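Local coordinates for HAD superfamily hydrolase (Brucella suis biovar 1, PDB 6NQ4), which probably acts as a phosphatase of the haloacid dehalogenase superfamily, with a metal ion held at the active-site end of its core sheet, at residues A[42-47]-A[73-78]; A[182-187]-A[274-279]; A[244-249]-A[268-273]; A[262-267]-A[297-302]. One frame throughout, in Å; residues are numbered along the deposited sequence.

Interactions 1, 3 and 4 share the six-stranded parallel sheet, in the order 100-103, 70-75, 38-41, 241-245, 261-265, 298-300. Interaction 1 joins the loop after strand 38-41 to strand 70-75. Interaction 3, about 10 Å away between centres, adds the loop after strand 241-245. Both hold the sodium ion. Interaction 4 pairs the last two strands, about 10 Å from interaction 3 and 15 Å from interaction 1. Interaction 2, where strand 185-188 meets the loop after 268-273, lies about 15, 10 and 20 Å from interactions 1, 3 and 4. Interaction 1 closes before the others open, 3 falls within the span of 2, and 4 alternates with both. Segments about 200 residues apart build one metal site.

Interaction 1: residues A[42-47]-A[73-78]; sequences DVWGVV and LVTNSP. With NA (sodium ion), chain H; PO4 (phosphate ion), chain G.
Val43 and Thr75 meet because of their first torsions. In Val43, CG1 is anti to the backbone N (chi1 177°), which turns CG2 toward strand 73-75. That methyl lies 3.7 Å from Leu73 CB and 3.8 Å from Thr75 CB. In Thr75 the hydroxyl takes the position opposite the backbone N (chi1 173°), and OG1 faces the phosphate ion. Thr75 OG1 donates to PO4 O2 at 2.7 Å. The same OG1 accepts from Ser77 N, which closes an ST turn and helps fix its rotation. The Trp44 ring comes to this group by its edge. Its CE3 is 3.4 Å from Thr75 OG1, near the ring plane, and PO4 O2 lies at the same rim. Ser77 CB meets the ring obliquely.

Segment 42-47 follows strand 38-41, and 73-78 takes in the end of its neighbour, strand 70-75, in the Rossmann-like core of haloacid dehalogenases. Asp42 stands at the end of the first strand, where the family usually has its nucleophile. Thr75 is at the place of the second family motif. A phosphate, probably from the crystallisation liquor, occupies the pocket. Trp44 N also binds PO4 O2, at 2.9 Å, and Asn76 N binds PO4 O4 at 2.8 Å. Lys215 adds a bond to the phosphate and a salt bridge to Asp42 OD1.

The sodium ion takes Asp42 OD2 and Trp44 O, each at 2.4 Å. PO4 O1, two waters and Asp246 complete its six ligands. Val43 O accepts from both Val46 N and Val47 N, which folds the loop back just after the metal ligands.

Interaction 2: residues A[182-187]-A[274-279]; sequences PDIMVE and YAVNGD. With EDO (1,2-ethanediol), chain C.
Ile184 and Met185 press against the backbone and CB of Tyr274. Met185 begins strand 185-188, which pairs antiparallel with 191-194; Ile184 comes just before it. The second segment is a loop with a type I turn from Ala275 to Gly278. In sequence the hairpin falls between core strands 100-103 and 241-245, consistent with a cap inserted into the haloacid dehalogenase core. The contact therefore probably joins cap to core.

Packing is closest at Ile184. Its CB and CG2 both lie 3.4 Å from Tyr274 O. CG2 stands anti to the backbone N, and this branch also reaches Val276 CG2 at 4.0 Å. The two side chains cross at about a right angle. Helix 196-205 lies behind both, through Arg201.

Met185 forms a looser Met-aromatic contact. Its CG lies anti to the carbonyl carbon (chi1 -55°) and the chain runs on extended at chi2 (-162°), which sets SD 4.0 Å from Tyr274 CB. The bend at chi3 turns only the terminal methyl. The sulfur is 5.0 Å from the centroid of the Tyr274 ring and 47° off the ring normal, an oblique approach. Leu192 and Trp194 of the partner strand also touch Met185.

The turn is the open side. Asn277 and Asp279 are exposed there, and no hydrogen bond crosses between the segments. The loop instead braces itself: Ala275 N donates to Asp279 O, and Gly278 N to Ala275 O. Asn277 OD1 closes an Asx turn by accepting from Asp279 N at 3.1 Å, with the donor standing above the carbonyl plane.

Interaction 3: residues A[244-249]-A[268-273]; sequences IGDGVL and GVHAAD. With NA (sodium ion), chain H.
Asp246 OD2 is gripped by His270 N at 3.0 Å and by water 3, which donates to it at 2.6 Å. The backbone N-H of His270 comes from well above the carboxylate plane, not within it. Asp246 CG sits between the backbone N and the carbonyl carbon (chi1 83°), and from there the two oxygens divide their work. OD1 binds the sodium ion at 2.4 Å and accepts from water 4. Water 3 accepts from Ala271 N and water 4 from Ala272 N, so each water bridges the carboxylate to the 268-273 backbone. The carboxylate is thus positioned by the 268-273 loop and the metal together.

His270 returns a second bond. Its ND1 donates to Asp246 O at 2.7 Å, in the carbonyl plane and close to the plane of the ring. His270 N thus holds the carboxylate and His270 ND1 the carbonyl of Asp246. The far nitrogen, NE2, has a weak bond to Ser266 O.

Segment 244-249 is consistent with the fourth motif of the family: the Gly-Asp pair stands at the end of a core strand, Gly245 as its last residue, and leads into a helix. Gly247 is at the N-cap position of helix 248-258, and Asp251 OD2 accepts from its N. The Asp273 carboxylate meets the next two N-H groups. OD2 takes Val248 N at 2.8 Å and OD1 takes Leu249 N at 2.9 Å, each through its syn lone pair. Both bonds are nearly straight. These paired N-H donors at a helix start probably stabilise the negative charge of Asp273.

Interaction 4: residues A[262-267]-A[297-302]; sequences VLYISG and IASLHA
Leu263, Tyr264 and Ile265 pair in parallel register with Ala298, Ser299 and Leu300. Backbone hydrogen bonds join the strands. Tyr264 N donates to Ala298 O and Leu300 N to Tyr264 O, both at 3.0 Å. The second runs nearly along the C=O axis, while the first is tilted from the carbonyl plane. Ser266 N continues the series to Leu300 O at 2.9 Å. Ala298 N to Val262 O is longer and weak. Past the strand ends, Gly267 N still finds His301 O at 2.9 Å, on a lone pair. Water 5 accepts from Val262 N and, weakly, from Ile297 N.

Apolar contacts gather on the face of Leu263, Ile265, Ala298 and Leu300. Leu263 CG lies opposite the backbone N (chi1 170°), and the branch then spreads over the neighbouring strand. Its CD1 touches Ala298 CB at 3.5 Å, and CD2 meets Leu300 CD1 at 4.1 Å. Ile265 CD1 lies 4.2 Å from Leu300 CB.

Flat groups are met at the other face and at the end. Ser299 OG lies at the edge of the Tyr264 ring, 3.7 Å from CD2. Gly267 CA sits over a face of the His301 ring, 4.0 Å from its centroid, in a CH-pi contact.

Strand 298-300 is an outermost strand of the core sheet within the chain. On its inner side, strand 261-265 bonds to strand 241-245, from which it follows in a beta-alpha-beta unit. The linking helix 248-258 packs on Tyr264 through Val248 and Val252.

Interaction 1: residues A[42-47]-A[73-78]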
loop_
_atom_site.group_PDB
_atom_site.type_symbol
_atom_site.label_atom_id
_atom_site.label_comp_id
_atom_site.label_asym_id
_atom_site.label_seq_id
_atom_site.Cartn_x
_atom_site.Cartn_y
_atom_site.Cartn_z
ATOM N N ASP A 42 6.631 -5.546 0.519
ATOM C CA ASP A 42 5.928 -4.732 -0.465
ATOM C C ASP A 42 5.540 -5.573 -1.688
ATOM O O ASP A 42 6.176 -6.582 -2.004
ATOM C CB ASP A 42 6.961 -3.679 -0.887
ATOM C CG ASP A 42 6.395 -2.547 -1.654
ATOM O OD1 ASP A 42 5.175 -2.332 -1.582
ATOM O OD2 ASP A 42 7.210 -1.855 -2.312
ATOM N N VAL A 43 4.491 -5.140 -2.394
ATOM C CA VAL A 43 4.018 -5.850 -3.587
ATOM C C VAL A 43 4.395 -5.124 -4.889
ATOM O O VAL A 43 5.268 -5.590 -5.638
ATOM C CB VAL A 43 2.508 -6.172 -3.505
ATOM C CG1 VAL A 43 2.024 -6.841 -4.806
ATOM C CG2 VAL A 43 2.205 -7.092 -2.286
ATOM N N TRP A 44 3.772 -3.979 -5.179
ATOM C CA TRP A 44 4.072 -3.293 -6.442
ATOM C C TRP A 44 5.518 -2.808 -6.479
ATOM O O TRP A 44 6.004 -2.159 -5.547
ATOM C CB TRP A 44 3.129 -2.118 -6.653
ATOM C CG TRP A 44 1.905 -2.478 -7.426
ATOM C CD1 TRP A 44 1.685 -2.269 -8.760
ATOM C CD2 TRP A 44 0.750 -3.132 -6.928
ATOM N NE1 TRP A 44 0.448 -2.717 -9.112
ATOM C CE2 TRP A 44 -0.159 -3.249 -8.004
ATOM C CE3 TRP A 44 0.375 -3.599 -5.661
ATOM C CZ2 TRP A 44 -1.417 -3.844 -7.867
ATOM C CZ3 TRP A 44 -0.876 -4.194 -5.519
ATOM C CH2 TRP A 44 -1.758 -4.309 -6.616
ATOM N N GLY A 45 6.204 -3.132 -7.566
ATOM C CA GLY A 45 7.581 -2.762 -7.733
ATOM C C GLY A 45 8.565 -3.735 -7.148
ATOM O O GLY A 45 9.782 -3.557 -7.350
ATOM N N VAL A 46 8.091 -4.738 -6.408
ATOM C CA VAL A 46 8.970 -5.684 -5.731
ATOM C C VAL A 46 8.601 -7.100 -6.142
ATOM O O VAL A 46 9.473 -7.885 -6.532
ATOM C CB VAL A 46 8.918 -5.487 -4.202
ATOM C CG1 VAL A 46 9.682 -6.610 -3.493
ATOM C CG2 VAL A 46 9.487 -4.107 -3.823
ATOM N N VAL A 47 7.309 -7.442 -6.059
ATOM C CA VAL A 47 6.807 -8.752 -6.480
ATOM C C VAL A 47 6.277 -8.718 -7.913
ATOM O O VAL A 47 6.448 -9.682 -8.677
ATOM C CB VAL A 47 5.723 -9.235 -5.488
ATOM C CG1 VAL A 47 5.031 -10.501 -6.005
ATOM C CG2 VAL A 47 6.323 -9.451 -4.104
ATOM N N LEU A 73 2.542 -10.164 2.748
ATOM C CA LEU A 73 2.663 -9.126 1.734
ATOM C C LEU A 73 1.835 -7.934 2.197
ATOM O O LEU A 73 0.653 -8.085 2.521
ATOM C CB LEU A 73 2.184 -9.636 0.380
ATOM C CG LEU A 73 2.953 -10.852 -0.145
ATOM C CD1 LEU A 73 2.429 -11.244 -1.524
ATOM C CD2 LEU A 73 4.440 -10.552 -0.191
ATOM N N VAL A 74 2.459 -6.765 2.299
ATOM C CA VAL A 74 1.826 -5.576 2.852
ATOM C C VAL A 74 1.867 -4.517 1.757
ATOM O O VAL A 74 2.953 -4.070 1.356
ATOM C CB VAL A 74 2.551 -5.096 4.121
ATOM C CG1 VAL A 74 1.872 -3.853 4.701
ATOM C CG2 VAL A 74 2.620 -6.228 5.176
ATOM N N THR A 75 0.700 -4.132 1.252
ATOM C CA THR A 75 0.611 -3.292 0.071
ATOM C C THR A 75 -0.366 -2.152 0.294
ATOM O O THR A 75 -1.375 -2.305 0.978
ATOM C CB THR A 75 0.146 -4.130 -1.156
ATOM O OG1 THR A 75 -0.088 -3.271 -2.278
ATOM C CG2 THR A 75 -1.136 -4.900 -0.869
ATOM N N ASN A 76 -0.065 -1.007 -0.298
ATOM C CA ASN A 76 -0.982 0.132 -0.242
ATOM C C ASN A 76 -2.158 0.049 -1.227
ATOM O O ASN A 76 -2.919 1.018 -1.340
ATOM C CB ASN A 76 -0.226 1.458 -0.397
ATOM C CG ASN A 76 0.263 1.986 0.940
ATOM O OD1 ASN A 76 -0.117 1.458 1.996
ATOM N ND2 ASN A 76 1.067 3.037 0.923
ATOM N N SER A 77 -2.345 -1.067 -1.926
ATOM C CA SER A 77 -3.526 -1.212 -2.764
ATOM C C SER A 77 -4.781 -0.836 -1.979
ATOM O O SER A 77 -4.938 -1.273 -0.826
ATOM C CB SER A 77 -3.667 -2.657 -3.225
ATOM O OG SER A 77 -4.875 -2.802 -3.956
ATOM N N PRO A 78 -5.693 -0.057 -2.567
ATOM C CA PRO A 78 -6.966 0.242 -1.903
ATOM C C PRO A 78 -7.950 -0.903 -1.975
ATOM O O PRO A 78 -9.041 -0.789 -1.394
ATOM C CB PRO A 78 -7.488 1.434 -2.716
ATOM C CG PRO A 78 -6.990 1.144 -4.106
ATOM C CD PRO A 78 -5.606 0.568 -3.903
HETATM NA NA NA H . 6.397 -0.364 -4.060
HETATM P P PO4 G . 2.686 -1.056 -2.816
HETATM O O1 PO4 G . 4.125 -0.781 -3.249
HETATM O O2 PO4 G . 2.299 -2.488 -3.140
HETATM O O3 PO4 G . 1.945 -0.092 -3.764
HETATM O O4 PO4 G . 2.462 -0.635 -1.385
HETATM O O HOH W 1 6.257 1.314 -2.223
HETATM O O HOH W 2 5.266 0.991 -5.797
#

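Interaction 2: residues A[182-187]-A[274-279]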
loop_
_atom_site.group_PDB
_atom_site.type_symbol
_atom_site.label_atom_id
_atom_site.label_comp_id
_atom_site.label_asym_id
_atom_site.label_seq_id
_atom_site.Cartn_x
_atom_site.Cartn_y
_atom_site.Cartn_z
ATOM N N PRO A 182 -2.263 5.560 0.250
ATOM C CA PRO A 182 -1.348 6.699 0.433
ATOM C C PRO A 182 -0.369 6.948 -0.708
ATOM O O PRO A 182 0.216 8.040 -0.732
ATOM C CB PRO A 182 -0.568 6.316 1.707
ATOM C CG PRO A 182 -1.410 5.345 2.408
ATOM C CD PRO A 182 -2.163 4.591 1.356
ATOM N N ASP A 183 -0.124 5.980 -1.596
ATOM C CA ASP A 183 0.872 6.178 -2.656
ATOM C C ASP A 183 0.476 7.371 -3.529
ATOM O O ASP A 183 -0.707 7.615 -3.773
ATOM C CB ASP A 183 0.937 4.953 -3.582
ATOM C CG ASP A 183 1.518 3.689 -2.917
ATOM O OD1 ASP A 183 1.995 3.744 -1.765
ATOM O OD2 ASP A 183 1.492 2.622 -3.591
ATOM N N ILE A 184 1.481 8.114 -4.018
ATOM C CA ILE A 184 1.210 9.193 -4.966
ATOM C C ILE A 184 1.078 8.649 -6.383
ATOM O O ILE A 184 0.154 9.008 -7.123
ATOM C CB ILE A 184 2.316 10.258 -4.881
ATOM C CG1 ILE A 184 2.456 10.773 -3.450
ATOM C CG2 ILE A 184 2.067 11.385 -5.917
ATOM C CD1 ILE A 184 1.177 11.288 -2.873
ATOM N N MET A 185 2.011 7.792 -6.782
ATOM C CA MET A 185 1.962 7.107 -8.072
ATOM C C MET A 185 2.266 5.641 -7.839
ATOM O O MET A 185 2.763 5.249 -6.779
ATOM C CB MET A 185 2.982 7.655 -9.091
ATOM C CG MET A 185 2.863 9.153 -9.324
ATOM S SD MET A 185 3.658 9.696 -10.855
ATOM C CE MET A 185 2.298 9.386 -12.004
ATOM N N VAL A 186 1.958 4.834 -8.850
ATOM C CA VAL A 186 2.308 3.419 -8.868
ATOM C C VAL A 186 2.691 3.051 -10.290
ATOM O O VAL A 186 2.235 3.667 -11.259
ATOM C CB VAL A 186 1.130 2.536 -8.364
ATOM C CG1 VAL A 186 -0.028 2.542 -9.355
ATOM C CG2 VAL A 186 1.576 1.096 -8.049
ATOM N N GLU A 187 3.535 2.048 -10.420
ATOM C CA GLU A 187 3.832 1.554 -11.752
ATOM C C GLU A 187 2.707 0.655 -12.255
ATOM O O GLU A 187 1.979 0.013 -11.478
ATOM C CB GLU A 187 5.166 0.813 -11.776
ATOM C CG GLU A 187 5.212 -0.375 -10.837
ATOM C CD GLU A 187 5.775 0.002 -9.486
ATOM O OE1 GLU A 187 4.972 0.331 -8.566
ATOM O OE2 GLU A 187 7.035 -0.010 -9.362
ATOM N N TYR A 274 7.331 9.509 -5.891
ATOM C CA TYR A 274 7.174 10.569 -6.882
ATOM C C TYR A 274 6.289 11.682 -6.327
ATOM O O TYR A 274 5.417 11.454 -5.485
ATOM C CB TYR A 274 6.579 10.008 -8.182
ATOM C CG TYR A 274 7.603 9.423 -9.144
ATOM C CD1 TYR A 274 8.284 8.244 -8.846
ATOM C CD2 TYR A 274 7.873 10.042 -10.369
ATOM C CE1 TYR A 274 9.217 7.705 -9.728
ATOM C CE2 TYR A 274 8.812 9.514 -11.256
ATOM C CZ TYR A 274 9.475 8.343 -10.931
ATOM O OH TYR A 274 10.403 7.805 -11.797
ATOM N N ALA A 275 6.539 12.902 -6.781
ATOM C CA ALA A 275 5.764 14.058 -6.357
ATOM C C ALA A 275 4.557 14.263 -7.279
ATOM O O ALA A 275 4.452 13.664 -8.351
ATOM C CB ALA A 275 6.649 15.306 -6.334
ATOM N N VAL A 276 3.641 15.136 -6.848
ATOM C CA VAL A 276 2.435 15.439 -7.618
ATOM C C VAL A 276 2.729 16.158 -8.932
ATOM O O VAL A 276 1.858 16.221 -9.808
ATOM C CB VAL A 276 1.395 16.142 -6.712
ATOM C CG1 VAL A 276 0.154 16.577 -7.497
ATOM C CG2 VAL A 276 0.991 15.216 -5.579
ATOM N N ASN A 277 3.940 16.676 -9.117
ATOM C CA ASN A 277 4.341 17.189 -10.421
ATOM C C ASN A 277 5.009 16.132 -11.293
ATOM O O ASN A 277 5.487 16.456 -12.384
ATOM C CB ASN A 277 5.237 18.423 -10.273
ATOM C CG ASN A 277 6.605 18.092 -9.713
ATOM O OD1 ASN A 277 6.832 17.002 -9.182
ATOM N ND2 ASN A 277 7.530 19.043 -9.827
ATOM N N GLY A 278 5.061 14.883 -10.839
ATOM C CA GLY A 278 5.665 13.821 -11.611
ATOM C C GLY A 278 7.168 13.692 -11.484
ATOM O O GLY A 278 7.764 12.890 -12.217
ATOM N N ASP A 279 7.798 14.452 -10.587
ATOM C CA ASP A 279 9.235 14.390 -10.362
ATOM C C ASP A 279 9.565 13.437 -9.219
ATOM O O ASP A 279 8.826 13.350 -8.232
ATOM C CB ASP A 279 9.771 15.772 -9.992
ATOM C CG ASP A 279 10.104 16.627 -11.205
ATOM O OD1 ASP A 279 9.982 16.151 -12.354
ATOM O OD2 ASP A 279 10.499 17.791 -10.997
HETATM C C1 EDO C . -1.461 -0.315 -6.033
HETATM O O1 EDO C . -2.681 0.265 -6.523
HETATM C C2 EDO C . -0.901 0.554 -4.910
HETATM O O2 EDO C . -0.542 1.873 -5.384
#

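Interaction 3: residues A[244-249]-A[268-273]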
loop_
_atom_site.group_PDB
_atom_site.type_symbol
_atom_site.label_atom_id
_atom_site.label_comp_id
_atom_site.label_asym_id
_atom_site.label_seq_id
_atom_site.Cartn_x
_atom_site.Cartn_y
_atom_site.Cartn_z
ATOM N N ILE A 244 10.427 -5.067 3.863
ATOM C CA ILE A 244 11.060 -4.967 2.544
ATOM C C ILE A 244 10.215 -4.057 1.657
ATOM O O ILE A 244 9.006 -4.261 1.541
ATOM C CB ILE A 244 11.177 -6.350 1.874
ATOM C CG1 ILE A 244 11.898 -7.352 2.779
ATOM C CG2 ILE A 244 11.862 -6.223 0.500
ATOM C CD1 ILE A 244 11.958 -8.747 2.220
ATOM N N GLY A 245 10.844 -3.094 0.985
ATOM C CA GLY A 245 10.081 -2.287 0.037
ATOM C C GLY A 245 10.961 -1.335 -0.739
ATOM O O GLY A 245 12.148 -1.161 -0.436
ATOM N N ASP A 246 10.354 -0.722 -1.757
ATOM C CA ASP A 246 11.054 0.238 -2.604
ATOM C C ASP A 246 10.579 1.674 -2.426
ATOM O O ASP A 246 11.052 2.562 -3.138
ATOM C CB ASP A 246 11.077 -0.179 -4.086
ATOM C CG ASP A 246 9.808 0.210 -4.853
ATOM O OD1 ASP A 246 8.723 0.261 -4.263
ATOM O OD2 ASP A 246 9.886 0.422 -6.078
ATOM N N GLY A 247 9.659 1.939 -1.491
ATOM C CA GLY A 247 9.216 3.289 -1.225
ATOM C C GLY A 247 9.845 3.848 0.036
ATOM O O GLY A 247 9.672 3.295 1.119
ATOM N N VAL A 248 10.559 4.962 -0.104
ATOM C CA VAL A 248 11.185 5.551 1.078
ATOM C C VAL A 248 10.129 6.098 2.031
ATOM O O VAL A 248 10.183 5.862 3.246
ATOM C CB VAL A 248 12.223 6.616 0.683
ATOM C CG1 VAL A 248 12.780 7.324 1.931
ATOM C CG2 VAL A 248 13.360 5.994 -0.145
ATOM N N LEU A 249 9.148 6.823 1.501
ATOM C CA LEU A 249 8.146 7.469 2.346
ATOM C C LEU A 249 6.984 6.557 2.725
ATOM O O LEU A 249 6.114 6.987 3.492
ATOM C CB LEU A 249 7.599 8.736 1.681
ATOM C CG LEU A 249 8.571 9.893 1.478
ATOM C CD1 LEU A 249 7.809 11.188 1.260
ATOM C CD2 LEU A 249 9.501 10.020 2.661
ATOM N N GLY A 268 14.295 -0.350 -7.432
ATOM C CA GLY A 268 12.897 -0.190 -7.760
ATOM C C GLY A 268 12.591 1.149 -8.403
ATOM O O GLY A 268 13.415 2.065 -8.442
ATOM N N VAL A 269 11.361 1.258 -8.910
ATOM C CA VAL A 269 10.896 2.518 -9.478
ATOM C C VAL A 269 10.761 3.576 -8.394
ATOM O O VAL A 269 10.927 4.774 -8.658
ATOM C CB VAL A 269 9.568 2.305 -10.234
ATOM C CG1 VAL A 269 9.008 3.625 -10.736
ATOM C CG2 VAL A 269 9.757 1.318 -11.379
ATOM N N HIS A 270 10.459 3.170 -7.162
ATOM C CA HIS A 270 10.150 4.128 -6.100
ATOM C C HIS A 270 8.945 4.986 -6.468
ATOM O O HIS A 270 8.909 6.178 -6.158
ATOM C CB HIS A 270 11.355 4.997 -5.709
ATOM C CG HIS A 270 12.658 4.269 -5.721
ATOM N ND1 HIS A 270 12.911 3.170 -4.930
ATOM C CD2 HIS A 270 13.792 4.495 -6.425
ATOM C CE1 HIS A 270 14.141 2.740 -5.154
ATOM N NE2 HIS A 270 14.698 3.533 -6.055
ATOM N N ALA A 271 7.943 4.358 -7.114
ATOM C CA ALA A 271 6.781 5.101 -7.599
ATOM C C ALA A 271 6.084 5.861 -6.476
ATOM O O ALA A 271 5.590 6.974 -6.684
ATOM C CB ALA A 271 5.809 4.161 -8.316
ATOM N N ALA A 272 6.016 5.273 -5.276
ATOM C CA ALA A 272 5.344 5.943 -4.172
ATOM C C ALA A 272 6.047 7.222 -3.735
ATOM O O ALA A 272 5.433 8.046 -3.045
ATOM C CB ALA A 272 5.213 4.996 -2.969
ATOM N N ASP A 273 7.310 7.412 -4.121
ATOM C CA ASP A 273 8.098 8.582 -3.745
ATOM C C ASP A 273 8.041 9.703 -4.780
ATOM O O ASP A 273 8.678 10.742 -4.573
ATOM C CB ASP A 273 9.569 8.188 -3.554
ATOM C CG ASP A 273 9.796 7.294 -2.352
ATOM O OD1 ASP A 273 9.077 7.449 -1.335
ATOM O OD2 ASP A 273 10.714 6.448 -2.418
HETATM NA NA NA H . 6.397 -0.364 -4.060
HETATM O O HOH W 3 7.690 1.317 -7.218
HETATM O O HOH W 4 7.402 2.914 -4.219
HETATM O O HOH W 1 6.257 1.314 -2.223
HETATM O O HOH W 2 5.266 0.991 -5.797
#

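Interaction 4: residues A[262-267]-A[297-302]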
loop_
_atom_site.group_PDB
_atom_site.type_symbol
_atom_site.label_atom_id
_atom_site.label_comp_id
_atom_site.label_asym_id
_atom_site.label_seq_id
_atom_site.Cartn_x
_atom_site.Cartn_y
_atom_site.Cartn_z
ATOM N N VAL A 262 14.677 -2.713 8.078
ATOM C CA VAL A 262 14.169 -2.590 6.726
ATOM C C VAL A 262 15.240 -2.961 5.721
ATOM O O VAL A 262 16.436 -2.698 5.896
ATOM C CB VAL A 262 13.476 -1.239 6.418
ATOM C CG1 VAL A 262 14.484 -0.145 6.183
ATOM C CG2 VAL A 262 12.533 -1.377 5.213
ATOM N N LEU A 263 14.786 -3.642 4.679
ATOM C CA LEU A 263 15.572 -3.944 3.494
ATOM C C LEU A 263 14.999 -3.102 2.357
ATOM O O LEU A 263 13.844 -3.295 1.954
ATOM C CB LEU A 263 15.486 -5.429 3.152
ATOM C CG LEU A 263 16.070 -5.841 1.800
ATOM C CD1 LEU A 263 17.552 -5.532 1.738
ATOM C CD2 LEU A 263 15.838 -7.308 1.532
ATOM N N TYR A 264 15.800 -2.164 1.852
ATOM C CA TYR A 264 15.383 -1.254 0.792
ATOM C C TYR A 264 15.746 -1.852 -0.562
ATOM O O TYR A 264 16.880 -2.295 -0.771
ATOM C CB TYR A 264 16.094 0.089 0.986
ATOM C CG TYR A 264 15.826 1.181 -0.038
ATOM C CD1 TYR A 264 14.530 1.572 -0.356
ATOM C CD2 TYR A 264 16.880 1.859 -0.642
ATOM C CE1 TYR A 264 14.293 2.589 -1.272
ATOM C CE2 TYR A 264 16.651 2.870 -1.548
ATOM C CZ TYR A 264 15.363 3.238 -1.858
ATOM O OH TYR A 264 15.160 4.263 -2.764
ATOM N N ILE A 265 14.781 -1.869 -1.478
ATOM C CA ILE A 265 14.993 -2.362 -2.833
ATOM C C ILE A 265 15.402 -1.154 -3.670
ATOM O O ILE A 265 14.561 -0.407 -4.178
ATOM C CB ILE A 265 13.751 -3.070 -3.376
ATOM C CG1 ILE A 265 13.344 -4.203 -2.426
ATOM C CG2 ILE A 265 14.018 -3.637 -4.784
ATOM C CD1 ILE A 265 14.462 -5.218 -2.161
ATOM N N SER A 266 16.714 -0.969 -3.813
ATOM C CA SER A 266 17.264 0.280 -4.322
ATOM C C SER A 266 17.078 0.451 -5.824
ATOM O O SER A 266 17.087 1.594 -6.302
ATOM C CB SER A 266 18.746 0.379 -3.954
ATOM O OG SER A 266 19.489 -0.697 -4.502
ATOM N N GLY A 267 16.908 -0.639 -6.570
ATOM C CA GLY A 267 16.662 -0.596 -7.995
ATOM C C GLY A 267 15.206 -0.480 -8.396
ATOM O O GLY A 267 14.892 -0.494 -9.593
ATOM N N ILE A 297 18.819 -1.359 7.197
ATOM C CA ILE A 297 19.897 -2.283 7.545
ATOM C C ILE A 297 20.557 -2.811 6.284
ATOM O O ILE A 297 21.768 -3.066 6.264
ATOM C CB ILE A 297 19.422 -3.430 8.465
ATOM C CG1 ILE A 297 18.353 -4.286 7.781
ATOM C CG2 ILE A 297 18.924 -2.891 9.795
ATOM C CD1 ILE A 297 18.599 -5.781 7.881
ATOM N N ALA A 298 19.790 -2.959 5.206
ATOM C CA ALA A 298 20.341 -3.539 3.999
ATOM C C ALA A 298 19.680 -2.929 2.773
ATOM O O ALA A 298 18.580 -2.365 2.829
ATOM C CB ALA A 298 20.217 -5.068 3.996
ATOM N N SER A 299 20.388 -3.054 1.661
ATOM C CA SER A 299 19.927 -2.644 0.348
ATOM C C SER A 299 20.168 -3.806 -0.599
ATOM O O SER A 299 21.206 -4.467 -0.519
ATOM C CB SER A 299 20.744 -1.447 -0.149
ATOM O OG SER A 299 19.917 -0.321 -0.371
ATOM N N LEU A 300 19.204 -4.060 -1.476
ATOM C CA LEU A 300 19.360 -4.993 -2.581
ATOM C C LEU A 300 18.814 -4.315 -3.824
ATOM O O LEU A 300 17.780 -3.642 -3.763
ATOM C CB LEU A 300 18.566 -6.285 -2.359
ATOM C CG LEU A 300 19.209 -7.451 -1.616
ATOM C CD1 LEU A 300 18.225 -8.618 -1.555
ATOM C CD2 LEU A 300 20.505 -7.854 -2.293
ATOM N N HIS A 301 19.510 -4.491 -4.948
ATOM C CA HIS A 301 19.050 -3.888 -6.194
ATOM C C HIS A 301 17.642 -4.359 -6.544
ATOM O O HIS A 301 16.771 -3.556 -6.892
ATOM C CB HIS A 301 20.015 -4.248 -7.316
ATOM C CG HIS A 301 19.708 -3.564 -8.606
ATOM N ND1 HIS A 301 19.855 -2.204 -8.778
ATOM C CD2 HIS A 301 19.251 -4.048 -9.784
ATOM C CE1 HIS A 301 19.504 -1.881 -10.010
ATOM N NE2 HIS A 301 19.136 -2.981 -10.642
ATOM N N ALA A 302 17.409 -5.667 -6.453
ATOM C CA ALA A 302 16.100 -6.267 -6.660
ATOM C C ALA A 302 15.976 -7.404 -5.664
ATOM O O ALA A 302 16.981 -7.929 -5.177
ATOM C CB ALA A 302 15.979 -6.841 -8.079
HETATM O O HOH W 5 16.607 -0.795 9.312
#